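Local structure of phenol hydroxylase component phL (3U52) at residues 219-224 / 284-289. The protein is a helical component of phenol hydroxylase, a multicomponent bacterial monooxygenase, and probably supports the catalytic subunit within the hydroxylase complex. Numbering follows the deposited sequence.
Sequences NILIDG and KWIDHW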
ATOM      1  N   ASN D 219     -13.557 -33.601   6.871  1.00 24.56           N
ATOM      2  CA  ASN D 219     -12.646 -32.663   7.513  1.00 24.91           C
ATOM      3  C   ASN D 219     -12.196 -33.079   8.908  1.00 25.48           C
ATOM      4  O   ASN D 219     -11.184 -32.573   9.374  1.00 24.30           O
ATOM      5  CB  ASN D 219     -13.220 -31.220   7.485  1.00 23.91           C
ATOM      6  CG  ASN D 219     -13.396 -30.673   6.042  1.00 23.53           C
ATOM      7  OD1 ASN D 219     -14.454 -30.139   5.691  1.00 24.99           O
ATOM      8  ND2 ASN D 219     -12.379 -30.843   5.200  1.00 16.92           N
ATOM      9  N   ILE D 220     -12.944 -33.992   9.575  1.00 25.37           N
ATOM     10  CA  ILE D 220     -12.570 -34.511  10.894  1.00 26.63           C
ATOM     11  C   ILE D 220     -12.136 -35.993  10.795  1.00 27.17           C
ATOM     12  O   ILE D 220     -10.989 -36.336  11.103  1.00 28.55           O
ATOM     13  CB  ILE D 220     -13.736 -34.411  11.988  1.00 26.10           C
ATOM     14  CG1 ILE D 220     -14.424 -33.024  12.049  1.00 27.68           C
ATOM     15  CG2 ILE D 220     -13.228 -34.859  13.393  1.00 28.21           C
ATOM     16  CD1 ILE D 220     -13.471 -31.872  12.151  1.00 28.35           C
ATOM     17  N   LEU D 221     -13.047 -36.862  10.368  1.00 27.07           N
ATOM     18  CA  LEU D 221     -12.776 -38.317  10.403  1.00 27.46           C
ATOM     19  C   LEU D 221     -11.712 -38.804   9.399  1.00 27.08           C
ATOM     20  O   LEU D 221     -10.736 -39.426   9.802  1.00 28.93           O
ATOM     21  CB  LEU D 221     -14.063 -39.136  10.285  1.00 26.95           C
ATOM     22  CG  LEU D 221     -15.195 -38.882  11.307  1.00 26.90           C
ATOM     23  CD1 LEU D 221     -16.398 -39.777  10.929  1.00 28.79           C
ATOM     24  CD2 LEU D 221     -14.798 -39.014  12.804  1.00 24.68           C
ATOM     25  N   ILE D 222     -11.850 -38.507   8.116  1.00 25.99           N
ATOM     26  CA  ILE D 222     -10.836 -38.957   7.158  1.00 26.32           C
ATOM     27  C   ILE D 222      -9.481 -38.226   7.385  1.00 26.48           C
ATOM     28  O   ILE D 222      -8.451 -38.851   7.612  1.00 27.25           O
ATOM     29  CB  ILE D 222     -11.331 -38.796   5.710  1.00 26.21           C
ATOM     30  CG1 ILE D 222     -12.468 -39.820   5.420  1.00 26.67           C
ATOM     31  CG2 ILE D 222     -10.201 -39.041   4.740  1.00 26.99           C
ATOM     32  CD1 ILE D 222     -13.320 -39.447   4.234  1.00 24.44           C
ATOM     33  N   ASP D 223      -9.517 -36.897   7.374  1.00 26.85           N
ATOM     34  CA  ASP D 223      -8.307 -36.085   7.534  1.00 27.44           C
ATOM     35  C   ASP D 223      -7.645 -36.307   8.889  1.00 26.82           C
ATOM     36  O   ASP D 223      -6.427 -36.307   8.974  1.00 26.54           O
ATOM     37  CB  ASP D 223      -8.630 -34.591   7.347  1.00 28.16           C
ATOM     38  CG  ASP D 223      -9.031 -34.240   5.894  1.00 33.02           C
ATOM     39  OD1 ASP D 223      -9.047 -35.123   4.986  1.00 37.45           O
ATOM     40  OD2 ASP D 223      -9.372 -33.054   5.647  1.00 36.70           O
ATOM     41  N   GLY D 224      -8.441 -36.489   9.940  1.00 26.35           N
ATOM     42  CA  GLY D 224      -7.911 -36.605  11.279  1.00 27.02           C
ATOM     43  C   GLY D 224      -7.217 -37.920  11.587  1.00 27.55           C
ATOM     44  O   GLY D 224      -6.593 -38.074  12.652  1.00 28.57           O
ATOM     45  N   LYS D 284     -24.042 -40.767  15.771  1.00 30.29           N
ATOM     46  CA  LYS D 284     -24.576 -41.711  14.794  1.00 30.79           C
ATOM     47  C   LYS D 284     -23.684 -41.662  13.540  1.00 29.78           C
ATOM     48  O   LYS D 284     -23.269 -42.718  13.022  1.00 30.06           O
ATOM     49  CB  LYS D 284     -26.024 -41.319  14.507  1.00 31.57           C
ATOM     50  CG  LYS D 284     -26.699 -42.017  13.342  1.00 37.68           C
ATOM     51  CD  LYS D 284     -28.021 -41.289  13.015  1.00 44.76           C
ATOM     52  CE  LYS D 284     -28.303 -41.283  11.512  1.00 47.95           C
ATOM     53  NZ  LYS D 284     -29.683 -40.745  11.210  1.00 50.34           N
ATOM     54  N   TRP D 285     -23.330 -40.446  13.090  1.00 28.05           N
ATOM     55  CA  TRP D 285     -22.488 -40.312  11.884  1.00 26.54           C
ATOM     56  C   TRP D 285     -21.091 -40.845  12.143  1.00 26.06           C
ATOM     57  O   TRP D 285     -20.583 -41.559  11.302  1.00 26.65           O
ATOM     58  CB  TRP D 285     -22.448 -38.882  11.329  1.00 25.35           C
ATOM     59  CG  TRP D 285     -23.736 -38.401  10.778  1.00 24.68           C
ATOM     60  CD1 TRP D 285     -24.731 -39.141  10.197  1.00 25.63           C
ATOM     61  CD2 TRP D 285     -24.174 -37.043  10.745  1.00 25.71           C
ATOM     62  NE1 TRP D 285     -25.774 -38.316   9.803  1.00 24.55           N
ATOM     63  CE2 TRP D 285     -25.452 -37.024  10.129  1.00 26.15           C
ATOM     64  CE3 TRP D 285     -23.606 -35.825  11.184  1.00 26.77           C
ATOM     65  CZ2 TRP D 285     -26.182 -35.835   9.948  1.00 25.42           C
ATOM     66  CZ3 TRP D 285     -24.322 -34.647  10.985  1.00 24.50           C
ATOM     67  CH2 TRP D 285     -25.606 -34.664  10.395  1.00 25.29           C
ATOM     68  N   ILE D 286     -20.495 -40.560  13.310  1.00 25.32           N
ATOM     69  CA  ILE D 286     -19.173 -41.163  13.637  1.00 26.68           C
ATOM     70  C   ILE D 286     -19.211 -42.720  13.639  1.00 27.99           C
ATOM     71  O   ILE D 286     -18.310 -43.388  13.145  1.00 27.06           O
ATOM     72  CB  ILE D 286     -18.657 -40.637  15.013  1.00 27.12           C
ATOM     73  CG1 ILE D 286     -18.394 -39.128  14.960  1.00 24.80           C
ATOM     74  CG2 ILE D 286     -17.422 -41.394  15.493  1.00 27.91           C
ATOM     75  CD1 ILE D 286     -18.413 -38.479  16.316  1.00 26.52           C
ATOM     76  N   ASP D 287     -20.262 -43.298  14.233  1.00 29.69           N
ATOM     77  CA  ASP D 287     -20.416 -44.766  14.276  1.00 29.80           C
ATOM     78  C   ASP D 287     -20.483 -45.370  12.886  1.00 28.43           C
ATOM     79  O   ASP D 287     -19.910 -46.425  12.640  1.00 26.64           O
ATOM     80  CB  ASP D 287     -21.697 -45.192  15.014  1.00 30.47           C
ATOM     81  CG  ASP D 287     -21.681 -44.896  16.508  1.00 34.17           C
ATOM     82  OD1 ASP D 287     -20.608 -44.706  17.143  1.00 41.97           O
ATOM     83  OD2 ASP D 287     -22.793 -44.864  17.054  1.00 37.21           O
ATOM     84  N   HIS D 288     -21.215 -44.720  11.990  1.00 27.83           N
ATOM     85  CA  HIS D 288     -21.267 -45.161  10.582  1.00 28.32           C
ATOM     86  C   HIS D 288     -19.937 -44.971   9.805  1.00 28.36           C
ATOM     87  O   HIS D 288     -19.457 -45.872   9.075  1.00 29.04           O
ATOM     88  CB  HIS D 288     -22.430 -44.493   9.861  1.00 27.35           C
ATOM     89  CG  HIS D 288     -22.659 -45.039   8.489  1.00 31.66           C
ATOM     90  ND1 HIS D 288     -23.042 -46.344   8.263  1.00 34.77           N
ATOM     91  CD2 HIS D 288     -22.529 -44.472   7.266  1.00 35.84           C
ATOM     92  CE1 HIS D 288     -23.148 -46.557   6.961  1.00 37.17           C
ATOM     93  NE2 HIS D 288     -22.844 -45.436   6.330  1.00 34.29           N
ATOM     94  N   TRP D 289     -19.321 -43.793   9.959  1.00 27.08           N
ATOM     95  CA  TRP D 289     -18.213 -43.436   9.067  1.00 25.46           C
ATOM     96  C   TRP D 289     -16.824 -43.637   9.596  1.00 25.09           C
ATOM     97  O   TRP D 289     -15.920 -43.910   8.818  1.00 24.45           O
ATOM     98  CB  TRP D 289     -18.357 -41.968   8.642  1.00 24.54           C
ATOM     99  CG  TRP D 289     -19.503 -41.682   7.740  1.00 22.63           C
ATOM    100  CD1 TRP D 289     -20.692 -41.108   8.076  1.00 23.64           C
ATOM    101  CD2 TRP D 289     -19.542 -41.886   6.340  1.00 21.77           C
ATOM    102  NE1 TRP D 289     -21.474 -40.945   6.962  1.00 22.01           N
ATOM    103  CE2 TRP D 289     -20.776 -41.406   5.883  1.00 24.27           C
ATOM    104  CE3 TRP D 289     -18.630 -42.397   5.411  1.00 21.98           C
ATOM    105  CZ2 TRP D 289     -21.135 -41.450   4.539  1.00 25.87           C
ATOM    106  CZ3 TRP D 289     -18.983 -42.441   4.096  1.00 22.31           C
ATOM    107  CH2 TRP D 289     -20.227 -41.974   3.664  1.00 21.87           C
TER
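Leu221 reaches from helix 211-240 to Ile286 and Trp289 on helix 276-302, a helix-helix packing contact in this all-helical hydroxylase subunit. The tight part is small. Leu221 CD1 lies 3.7 Å from Trp289 CB and 4.1 Å from Ile286 CA, so this methyl lies against the base of the Trp289 side chain and near the helix backbone beside it. Leu221 CD2, the other methyl, meets Ile286 CG1 more loosely, at 4.2 Å. Leu221 crosses both partner side chains at about a right angle. Its CG stands beside the backbone N (chi1 -56°) and CD1 continues the chain in extended form (chi2 177°), which extends CD1 toward helix 276-302. No hydrogen bond links the two segments, and the closest CA atoms, those of Leu221 and Trp289, are 7.6 Å apart. Helix 307-322 packs against the same contact: Leu321 touches both Leu221 and Ile286. Lys284, Asp287 and His288 are exposed to solvent and do not touch 219-224; the Asp287 CB points away from it. The contact itself is buried and purely apolar. One polar link runs back to helix 211-240: Trp289 NE1 donates a hydrogen bond to Glu213 OE1. The Trp289 indole extends past the contact, while His288 CD2 sits 3.7 Å above the plane of that indole, offset toward its rim.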